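Local coordinates for protein VESB protease (Vibrio cholerae, PDB 4LK4) that is a secreted trypsin-like protein of the peptidase S1 family and probably cleaves peptide bonds as a serine endopeptidase, at residues E82-H92 with I104-L115; F45-T53 with I241-S249. The protein carries 1 engineered substitution. All coordinates share one frame; numbering follows the deposited sequence.

Interaction 1 of 2, residues E82-H92 with I104-L115; sequences ERIAAQKIYRH and IAIVELAQTSSL
E108 reaches out between Q87 and Y90 because its CG points away from the backbone N (chi1 -178°) and the rest of the chain is extended, while Y90, whose CG lies anti to its own carbonyl carbon, swings its hydroxyl back to meet it. Y90 OH donates to E108 OE1 at 2.7 Å, the oxygen lying in the plane of the tyrosine ring, at its edge, but approached from above the carboxylate plane. The other oxygen is met on its anti side by the side-chain amide of Q87, Q87 NE2 to E108 OE2 2.8 Å, with amide and carboxylate planes 68° apart. S249 OG adds a second bond to OE2, giving the buried carboxylate one partner on OE1 and two on OE2; Y250 N, bonded to the Y90 hydroxyl, is a second-shell partner. The first carbons of K88 lie alongside E108, but its chain then bends away and leaves K88 NZ 5.2 Å from E108 OE2, without direct contact; the positive charge may still favour the ionised carboxylate.

The backbones form an antiparallel pair of neighbouring strands in the N-terminal six-stranded barrel of the trypsin fold. Y90 and I106 make a hydrogen-bonded pair. Q87 and K88 both face E108 in a classic beta bulge: E108 O accepts from both Q87 N, at 2.9 Å, and K88 N, at 3.2 Å. On the face carrying I89 and V107, CB of A86 packs on V107 CG1 at 3.6 Å.

Beyond the corner at A110 and Q111 the strands part. I84 fills the angle, its CG2 3.6 Å from Q111 CG. Farther out, one water joins E82 OE1 to T112 O and another joins E82 OE2 to S114 N; the direct bond from S113 OG to E82 OE1 is weak. S113 OG also accepts from L115 N, closing an ST turn.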
loop_
_atom_site.group_PDB
_atom_site.type_symbol
_atom_site.label_atom_id
_atom_site.label_comp_id
_atom_site.label_asym_id
_atom_site.label_seq_id
_atom_site.Cartn_x
_atom_site.Cartn_y
_atom_site.Cartn_z
ATOM N N GLU A 82 -0.779 0.236 19.501
ATOM C CA GLU A 82 -1.947 1.098 19.353
ATOM C C GLU A 82 -2.834 0.566 18.255
ATOM O O GLU A 82 -2.407 0.438 17.113
ATOM C CB GLU A 82 -1.549 2.543 19.020
ATOM C CG GLU A 82 -0.683 3.188 20.088
ATOM C CD GLU A 82 -0.313 4.656 19.815
ATOM O OE1 GLU A 82 -0.864 5.294 18.880
ATOM O OE2 GLU A 82 0.546 5.174 20.579
ATOM N N ARG A 83 -4.074 0.270 18.602
ATOM C CA ARG A 83 -5.057 -0.146 17.616
ATOM C C ARG A 83 -5.750 1.088 17.084
ATOM O O ARG A 83 -6.298 1.855 17.862
ATOM C CB ARG A 83 -6.090 -1.086 18.241
ATOM C CG ARG A 83 -7.059 -1.637 17.223
ATOM C CD ARG A 83 -7.669 -2.940 17.682
ATOM N NE ARG A 83 -8.648 -3.419 16.726
ATOM C CZ ARG A 83 -9.222 -4.616 16.761
ATOM N NH1 ARG A 83 -8.883 -5.512 17.707
ATOM N NH2 ARG A 83 -10.126 -4.934 15.830
ATOM N N ILE A 84 -5.698 1.283 15.768
ATOM C CA ILE A 84 -6.242 2.485 15.138
ATOM C C ILE A 84 -7.054 2.128 13.876
ATOM O O ILE A 84 -6.660 1.280 13.083
ATOM C CB ILE A 84 -5.098 3.417 14.720
ATOM C CG1 ILE A 84 -4.189 3.695 15.907
ATOM C CG2 ILE A 84 -5.627 4.740 14.177
ATOM C CD1 ILE A 84 -3.106 4.697 15.576
ATOM N N ALA A 85 -8.155 2.819 13.652
ATOM C CA ALA A 85 -8.955 2.553 12.449
ATOM C C ALA A 85 -8.307 3.068 11.167
ATOM O O ALA A 85 -7.652 4.112 11.150
ATOM C CB ALA A 85 -10.349 3.157 12.583
ATOM N N ALA A 86 -8.511 2.323 10.092
ATOM C CA ALA A 86 -8.141 2.786 8.782
ATOM C C ALA A 86 -9.213 3.776 8.329
ATOM O O ALA A 86 -10.401 3.607 8.654
ATOM C CB ALA A 86 -8.057 1.615 7.836
ATOM N N GLN A 87 -8.819 4.830 7.628
ATOM C CA GLN A 87 -9.827 5.677 7.019
ATOM C C GLN A 87 -9.710 5.736 5.504
ATOM O O GLN A 87 -10.738 5.847 4.837
ATOM C CB GLN A 87 -9.885 7.074 7.649
ATOM C CG GLN A 87 -8.924 8.101 7.092
ATOM C CD GLN A 87 -9.106 9.473 7.735
ATOM O OE1 GLN A 87 -10.004 9.672 8.566
ATOM N NE2 GLN A 87 -8.243 10.426 7.354
ATOM N N LYS A 88 -8.503 5.644 4.948
ATOM C CA LYS A 88 -8.358 5.496 3.497
ATOM C C LYS A 88 -7.304 4.468 3.104
ATOM O O LYS A 88 -6.325 4.240 3.807
ATOM C CB LYS A 88 -8.031 6.859 2.853
ATOM C CG LYS A 88 -9.152 7.897 2.921
ATOM C CD LYS A 88 -10.126 7.745 1.759
ATOM C CE LYS A 88 -11.519 8.370 1.994
ATOM N NZ LYS A 88 -11.544 9.613 2.807
ATOM N N ILE A 89 -7.507 3.870 1.949
ATOM C CA ILE A 89 -6.564 2.974 1.343
ATOM C C ILE A 89 -6.171 3.506 -0.051
ATOM O O ILE A 89 -7.026 3.897 -0.834
ATOM C CB ILE A 89 -7.139 1.550 1.300
ATOM C CG1 ILE A 89 -7.167 0.994 2.738
ATOM C CG2 ILE A 89 -6.248 0.626 0.468
ATOM C CD1 ILE A 89 -7.812 -0.372 2.904
ATOM N N TYR A 90 -4.867 3.564 -0.320
ATOM C CA TYR A 90 -4.364 3.873 -1.650
ATOM C C TYR A 90 -3.635 2.647 -2.163
ATOM O O TYR A 90 -2.693 2.190 -1.535
ATOM C CB TYR A 90 -3.433 5.101 -1.630
ATOM C CG TYR A 90 -4.089 6.253 -0.936
ATOM C CD1 TYR A 90 -3.978 6.428 0.426
ATOM C CD2 TYR A 90 -4.872 7.127 -1.629
ATOM C CE1 TYR A 90 -4.631 7.464 1.073
ATOM C CE2 TYR A 90 -5.492 8.181 -1.005
ATOM C CZ TYR A 90 -5.387 8.342 0.353
ATOM O OH TYR A 90 -6.058 9.402 0.959
ATOM N N ARG A 91 -4.088 2.087 -3.274
ATOM C CA ARG A 91 -3.366 0.990 -3.898
ATOM C C ARG A 91 -2.702 1.466 -5.158
ATOM O O ARG A 91 -3.154 2.417 -5.773
ATOM C CB ARG A 91 -4.335 -0.117 -4.261
ATOM C CG ARG A 91 -5.102 -0.680 -3.079
ATOM C CD ARG A 91 -6.324 -1.415 -3.601
ATOM N NE ARG A 91 -6.129 -2.844 -3.544
ATOM C CZ ARG A 91 -6.679 -3.744 -4.354
ATOM N NH1 ARG A 91 -7.465 -3.395 -5.370
ATOM N NH2 ARG A 91 -6.407 -5.032 -4.137
ATOM N N HIS A 92 -1.645 0.798 -5.590
ATOM C CA HIS A 92 -1.020 1.200 -6.830
ATOM C C HIS A 92 -2.024 1.050 -7.953
ATOM O O HIS A 92 -2.687 0.040 -8.055
ATOM C CB HIS A 92 0.210 0.380 -7.130
ATOM C CG HIS A 92 1.185 1.098 -8.001
ATOM N ND1 HIS A 92 1.022 1.191 -9.363
ATOM C CD2 HIS A 92 2.303 1.801 -7.708
ATOM C CE1 HIS A 92 2.008 1.899 -9.879
ATOM N NE2 HIS A 92 2.800 2.283 -8.896
ATOM N N ILE A 104 1.466 -3.018 -3.898
ATOM C CA ILE A 104 1.775 -2.124 -2.827
ATOM C C ILE A 104 0.593 -1.226 -2.532
ATOM O O ILE A 104 -0.162 -0.873 -3.431
ATOM C CB ILE A 104 3.014 -1.305 -3.179
ATOM C CG1 ILE A 104 3.476 -0.475 -1.979
ATOM C CG2 ILE A 104 2.761 -0.433 -4.404
ATOM C CD1 ILE A 104 4.826 0.174 -2.177
ATOM N N ALA A 105 0.465 -0.865 -1.254
ATOM C CA ALA A 105 -0.636 -0.044 -0.780
ATOM C C ALA A 105 -0.264 0.765 0.442
ATOM O O ALA A 105 0.585 0.375 1.196
ATOM C CB ALA A 105 -1.843 -0.927 -0.456
ATOM N N ILE A 106 -0.965 1.874 0.640
ATOM C CA ILE A 106 -0.826 2.701 1.835
ATOM C C ILE A 106 -2.154 2.678 2.582
ATOM O O ILE A 106 -3.206 2.832 1.975
ATOM C CB ILE A 106 -0.522 4.180 1.482
ATOM C CG1 ILE A 106 0.860 4.305 0.846
ATOM C CG2 ILE A 106 -0.637 5.088 2.701
ATOM C CD1 ILE A 106 1.982 3.795 1.722
ATOM N N VAL A 107 -2.090 2.482 3.894
ATOM C CA VAL A 107 -3.261 2.653 4.724
ATOM C C VAL A 107 -3.099 3.979 5.447
ATOM O O VAL A 107 -2.131 4.176 6.166
ATOM C CB VAL A 107 -3.426 1.501 5.725
ATOM C CG1 VAL A 107 -4.728 1.651 6.501
ATOM C CG2 VAL A 107 -3.393 0.164 4.990
ATOM N N GLU A 108 -4.030 4.903 5.194
ATOM C CA GLU A 108 -4.110 6.156 5.893
ATOM C C GLU A 108 -5.002 5.898 7.093
ATOM O O GLU A 108 -6.080 5.343 6.942
ATOM C CB GLU A 108 -4.741 7.161 4.962
ATOM C CG GLU A 108 -4.857 8.566 5.518
ATOM C CD GLU A 108 -5.687 9.473 4.640
ATOM O OE1 GLU A 108 -5.200 9.819 3.536
ATOM O OE2 GLU A 108 -6.819 9.838 5.069
ATOM N N LEU A 109 -4.544 6.276 8.276
ATOM C CA LEU A 109 -5.204 5.944 9.531
ATOM C C LEU A 109 -6.081 7.075 10.009
ATOM O O LEU A 109 -5.804 8.215 9.710
ATOM C CB LEU A 109 -4.141 5.720 10.588
ATOM C CG LEU A 109 -3.183 4.578 10.296
ATOM C CD1 LEU A 109 -2.358 4.278 11.539
ATOM C CD2 LEU A 109 -3.947 3.331 9.877
ATOM N N ALA A 110 -7.107 6.776 10.790
ATOM C CA ALA A 110 -8.013 7.825 11.311
ATOM C C ALA A 110 -7.356 8.776 12.315
ATOM O O ALA A 110 -7.920 9.801 12.667
ATOM C CB ALA A 110 -9.262 7.206 11.929
ATOM N N GLN A 111 -6.175 8.445 12.792
ATOM C CA GLN A 111 -5.416 9.390 13.598
ATOM C C GLN A 111 -3.946 9.031 13.513
ATOM O O GLN A 111 -3.602 7.930 13.118
ATOM C CB GLN A 111 -5.912 9.380 15.049
ATOM C CG GLN A 111 -6.291 7.994 15.527
ATOM C CD GLN A 111 -6.775 7.935 16.966
ATOM O OE1 GLN A 111 -6.366 8.725 17.824
ATOM N NE2 GLN A 111 -7.635 6.956 17.242
ATOM N N THR A 112 -3.098 9.986 13.862
ATOM C CA THR A 112 -1.673 9.811 13.802
ATOM C C THR A 112 -1.227 8.963 14.980
ATOM O O THR A 112 -1.894 8.912 15.998
ATOM C CB THR A 112 -0.956 11.175 13.879
ATOM O OG1 THR A 112 -1.269 11.827 15.121
ATOM C CG2 THR A 112 -1.368 12.086 12.712
ATOM N N SER A 113 -0.114 8.265 14.831
ATOM C CA SER A 113 0.565 7.676 15.967
ATOM C C SER A 113 1.897 8.357 16.116
ATOM O O SER A 113 2.452 8.874 15.130
ATOM C CB SER A 113 0.804 6.185 15.764
ATOM O OG SER A 113 1.398 5.588 16.922
ATOM N N SER A 114 2.423 8.335 17.341
ATOM C CA SER A 114 3.756 8.854 17.582
ATOM C C SER A 114 4.743 7.721 17.887
ATOM O O SER A 114 5.887 7.981 18.206
ATOM C CB SER A 114 3.728 9.919 18.685
ATOM O OG SER A 114 3.434 9.349 19.949
ATOM N N LEU A 115 4.312 6.465 17.747
ATOM C CA LEU A 115 5.219 5.316 17.889
ATOM C C LEU A 115 6.317 5.365 16.833
ATOM O O LEU A 115 6.164 6.046 15.835
ATOM C CB LEU A 115 4.447 4.003 17.769
ATOM C CG LEU A 115 3.473 3.736 18.922
ATOM C CD1 LEU A 115 2.773 2.412 18.676
ATOM C CD2 LEU A 115 4.190 3.692 20.268
HETATM O O HOH W 1 1.049 7.625 19.663
HETATM O O HOH W 2 -2.468 7.430 18.448
HETATM O O HOH W 3 -9.083 5.106 15.548
#

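Interaction 2 of 2, residues F45-T53 with I241-S249; sequences FLGGRYVLT and ITKHTNQLS
Contacts of the Y50 ring dominate the meeting of 45-53 with 241-249. T245 lies over one face in a CH-pi contact, its CA 3.6 Å from the ring centroid and only 10° off the normal. The methyl of T245 reaches back to the root of the ring, with CG2 3.7 Å from Y50 CG. CG of R49 lies over the opposite face, so the ring is held between its chain neighbour and the segment following helix 238-243.

The apolar part is small. CD1 of L46 touches I241 CG2 at 4.0 Å and T245 CG2 at 3.9 Å, crossing both side chains at about a right angle, and L52 meets the tip of I241 more loosely.

Polar contacts gather at the phenol oxygen. Q247 N, in the linker toward the Ig-like domain, donates to Y50 OH at 2.9 Å, though the bond is bent to 133°. A water in the ring plane lies 2.6 Å from Y50 OH and gives a weak bond to L248 O, at the start of strand 248-258. Within 241-249, at chi1 56° the hydroxyl of T245 can donate to I241 O while its methyl faces the Y50 ring.

With the ring held between T245 and R49 and the phenol oxygen bonded mainly to backbone, directly or through water, this join between trypsin-fold barrel and linker depends on the path of the chain more than on polar side chains.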
loop_
_atom_site.group_PDB
_atom_site.type_symbol
_atom_site.label_atom_id
_atom_site.label_comp_id
_atom_site.label_asym_id
_atom_site.label_seq_id
_atom_site.Cartn_x
_atom_site.Cartn_y
_atom_site.Cartn_z
ATOM N N PHE A 45 4.857 0.737 9.912
ATOM C CA PHE A 45 4.365 2.078 10.216
ATOM C C PHE A 45 5.338 3.111 9.662
ATOM O O PHE A 45 6.513 3.052 10.006
ATOM C CB PHE A 45 4.202 2.246 11.730
ATOM C CG PHE A 45 3.711 3.622 12.141
ATOM C CD1 PHE A 45 2.602 4.172 11.554
ATOM C CD2 PHE A 45 4.372 4.359 13.139
ATOM C CE1 PHE A 45 2.158 5.430 11.933
ATOM C CE2 PHE A 45 3.931 5.615 13.515
ATOM C CZ PHE A 45 2.829 6.153 12.906
ATOM N N LEU A 46 4.880 4.027 8.803
ATOM C CA LEU A 46 5.809 4.995 8.167
ATOM C C LEU A 46 5.920 6.315 8.916
ATOM O O LEU A 46 6.781 7.136 8.613
ATOM C CB LEU A 46 5.417 5.291 6.731
ATOM C CG LEU A 46 5.323 4.086 5.813
ATOM C CD1 LEU A 46 4.623 4.454 4.526
ATOM C CD2 LEU A 46 6.693 3.541 5.501
ATOM N N GLY A 47 5.058 6.517 9.907
ATOM C CA GLY A 47 5.022 7.777 10.653
ATOM C C GLY A 47 3.701 8.486 10.384
ATOM O O GLY A 47 3.042 8.267 9.338
ATOM N N GLY A 48 3.301 9.318 11.343
ATOM C CA GLY A 48 2.083 10.103 11.211
ATOM C C GLY A 48 0.925 9.167 11.185
ATOM O O GLY A 48 0.724 8.445 12.114
ATOM N N ARG A 49 0.182 9.155 10.098
ATOM C CA ARG A 49 -0.981 8.298 10.004
ATOM C C ARG A 49 -0.868 7.273 8.868
ATOM O O ARG A 49 -1.879 6.801 8.376
ATOM C CB ARG A 49 -2.258 9.151 9.874
ATOM C CG ARG A 49 -2.332 10.050 8.635
ATOM C CD ARG A 49 -3.721 10.607 8.399
ATOM N NE ARG A 49 -3.954 11.821 9.187
ATOM C CZ ARG A 49 -4.880 11.977 10.137
ATOM N NH1 ARG A 49 -5.715 10.997 10.466
ATOM N NH2 ARG A 49 -4.957 13.132 10.776
ATOM N N TYR A 50 0.350 6.868 8.501
ATOM C CA TYR A 50 0.506 5.995 7.350
ATOM C C TYR A 50 1.185 4.677 7.631
ATOM O O TYR A 50 2.192 4.604 8.334
ATOM C CB TYR A 50 1.276 6.709 6.267
ATOM C CG TYR A 50 0.628 7.992 5.823
ATOM C CD1 TYR A 50 -0.500 7.964 5.020
ATOM C CD2 TYR A 50 1.148 9.239 6.199
ATOM C CE1 TYR A 50 -1.109 9.135 4.599
ATOM C CE2 TYR A 50 0.544 10.430 5.774
ATOM C CZ TYR A 50 -0.583 10.363 4.972
ATOM O OH TYR A 50 -1.211 11.496 4.538
ATOM N N VAL A 51 0.623 3.640 7.021
ATOM C CA VAL A 51 1.117 2.287 7.090
ATOM C C VAL A 51 1.374 1.761 5.677
ATOM O O VAL A 51 0.590 2.005 4.762
ATOM C CB VAL A 51 0.049 1.422 7.735
ATOM C CG1 VAL A 51 0.367 -0.048 7.572
ATOM C CG2 VAL A 51 -0.100 1.802 9.197
ATOM N N LEU A 52 2.470 1.039 5.512
ATOM C CA LEU A 52 2.873 0.464 4.232
ATOM C C LEU A 52 2.548 -1.006 4.272
ATOM O O LEU A 52 2.810 -1.686 5.286
ATOM C CB LEU A 52 4.373 0.613 4.052
ATOM C CG LEU A 52 4.985 0.000 2.798
ATOM C CD1 LEU A 52 4.353 0.556 1.533
ATOM C CD2 LEU A 52 6.499 0.212 2.776
ATOM N N THR A 53 1.960 -1.505 3.196
ATOM C CA THR A 53 1.527 -2.892 3.148
ATOM C C THR A 53 1.381 -3.326 1.703
ATOM O O THR A 53 1.800 -2.609 0.813
ATOM C CB THR A 53 0.215 -3.076 3.934
ATOM O OG1 THR A 53 -0.004 -4.473 4.147
ATOM C CG2 THR A 53 -0.952 -2.546 3.182
ATOM N N ILE A 241 5.336 6.044 -2.856
ATOM C CA ILE A 241 5.029 6.086 -1.431
ATOM C C ILE A 241 4.946 7.520 -0.943
ATOM O O ILE A 241 4.037 7.881 -0.228
ATOM C CB ILE A 241 6.084 5.318 -0.601
ATOM C CG1 ILE A 241 5.968 3.830 -0.918
ATOM C CG2 ILE A 241 5.880 5.538 0.902
ATOM C CD1 ILE A 241 7.191 3.030 -0.578
ATOM N N THR A 242 5.918 8.327 -1.338
ATOM C CA THR A 242 5.948 9.732 -0.969
ATOM C C THR A 242 4.684 10.416 -1.439
ATOM O O THR A 242 4.077 11.172 -0.695
ATOM C CB THR A 242 7.163 10.395 -1.596
ATOM O OG1 THR A 242 8.324 9.795 -1.032
ATOM C CG2 THR A 242 7.168 11.914 -1.362
ATOM N N LYS A 243 4.282 10.119 -2.665
ATOM C CA LYS A 243 3.090 10.726 -3.250
ATOM C C LYS A 243 1.820 10.359 -2.480
ATOM O O LYS A 243 0.901 11.176 -2.410
ATOM C CB LYS A 243 2.955 10.346 -4.727
ATOM C CG LYS A 243 1.549 10.555 -5.279
ATOM C CD LYS A 243 1.415 10.345 -6.786
ATOM C CE LYS A 243 -0.057 10.264 -7.155
ATOM N NZ LYS A 243 -0.288 10.367 -8.612
ATOM N N HIS A 244 1.766 9.164 -1.876
ATOM C CA HIS A 244 0.567 8.746 -1.160
ATOM C C HIS A 244 0.674 8.821 0.362
ATOM O O HIS A 244 -0.180 8.297 1.060
ATOM C CB HIS A 244 0.133 7.376 -1.642
ATOM C CG HIS A 244 -0.308 7.378 -3.068
ATOM N ND1 HIS A 244 0.567 7.170 -4.114
ATOM C CD2 HIS A 244 -1.522 7.609 -3.630
ATOM C CE1 HIS A 244 -0.082 7.295 -5.263
ATOM N NE2 HIS A 244 -1.353 7.548 -4.996
ATOM N N THR A 245 1.693 9.510 0.876
ATOM C CA THR A 245 1.822 9.771 2.317
ATOM C C THR A 245 2.058 11.261 2.514
ATOM O O THR A 245 2.827 11.690 3.379
ATOM C CB THR A 245 3.007 8.992 2.900
ATOM O OG1 THR A 245 4.206 9.325 2.177
ATOM C CG2 THR A 245 2.765 7.464 2.840
ATOM N N ASN A 246 1.369 12.056 1.696
ATOM C CA ASN A 246 1.657 13.470 1.511
ATOM C C ASN A 246 0.570 14.372 2.119
ATOM O O ASN A 246 0.431 15.541 1.752
ATOM C CB ASN A 246 1.782 13.701 0.005
ATOM C CG ASN A 246 2.708 14.844 -0.351
ATOM O OD1 ASN A 246 3.357 15.439 0.506
ATOM N ND2 ASN A 246 2.739 15.183 -1.635
ATOM N N GLN A 247 -0.224 13.826 3.033
ATOM C CA GLN A 247 -1.242 14.616 3.764
ATOM C C GLN A 247 -2.304 15.278 2.881
ATOM O O GLN A 247 -2.902 16.307 3.238
ATOM C CB GLN A 247 -0.575 15.636 4.685
ATOM C CG GLN A 247 0.442 15.014 5.634
ATOM C CD GLN A 247 1.148 16.065 6.460
ATOM O OE1 GLN A 247 0.802 16.289 7.618
ATOM N NE2 GLN A 247 2.130 16.741 5.856
ATOM N N LEU A 248 -2.536 14.655 1.732
ATOM C CA LEU A 248 -3.675 14.948 0.881
ATOM C C LEU A 248 -4.498 13.671 0.896
ATOM O O LEU A 248 -4.113 12.672 0.294
ATOM C CB LEU A 248 -3.213 15.284 -0.542
ATOM C CG LEU A 248 -4.295 15.482 -1.608
ATOM C CD1 LEU A 248 -5.308 16.508 -1.119
ATOM C CD2 LEU A 248 -3.713 15.895 -2.960
ATOM N N SER A 249 -5.611 13.705 1.613
ATOM C CA SER A 249 -6.479 12.548 1.744
ATOM C C SER A 249 -7.643 12.592 0.762
ATOM O O SER A 249 -8.418 13.559 0.715
ATOM C CB SER A 249 -7.038 12.459 3.151
ATOM O OG SER A 249 -7.933 11.376 3.251
HETATM O O HOH W 4 -2.900 11.168 2.552
#

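Interaction 1 is strand pairing inside the N-terminal barrel, held by a backbone ladder and a carboxylate cluster, with a buried middle and a more exposed, water-bridged end at and beyond the corner. Interaction 2 is smaller and joins that barrel to the linker toward the Ig-like domain, mostly by ring-face and apolar packing with one direct hydrogen bond; it too is partly buried, but none of its touching residues is exposed. Strands 50-53 and 105-109 are neighbours in the barrel sheet, where L109 N probably bonds to R49 O. The centres of the two contacts lie about 7 Å apart, and the carboxylate cluster of interaction 1 also reaches the start of strand 248-258, which belongs to interaction 2.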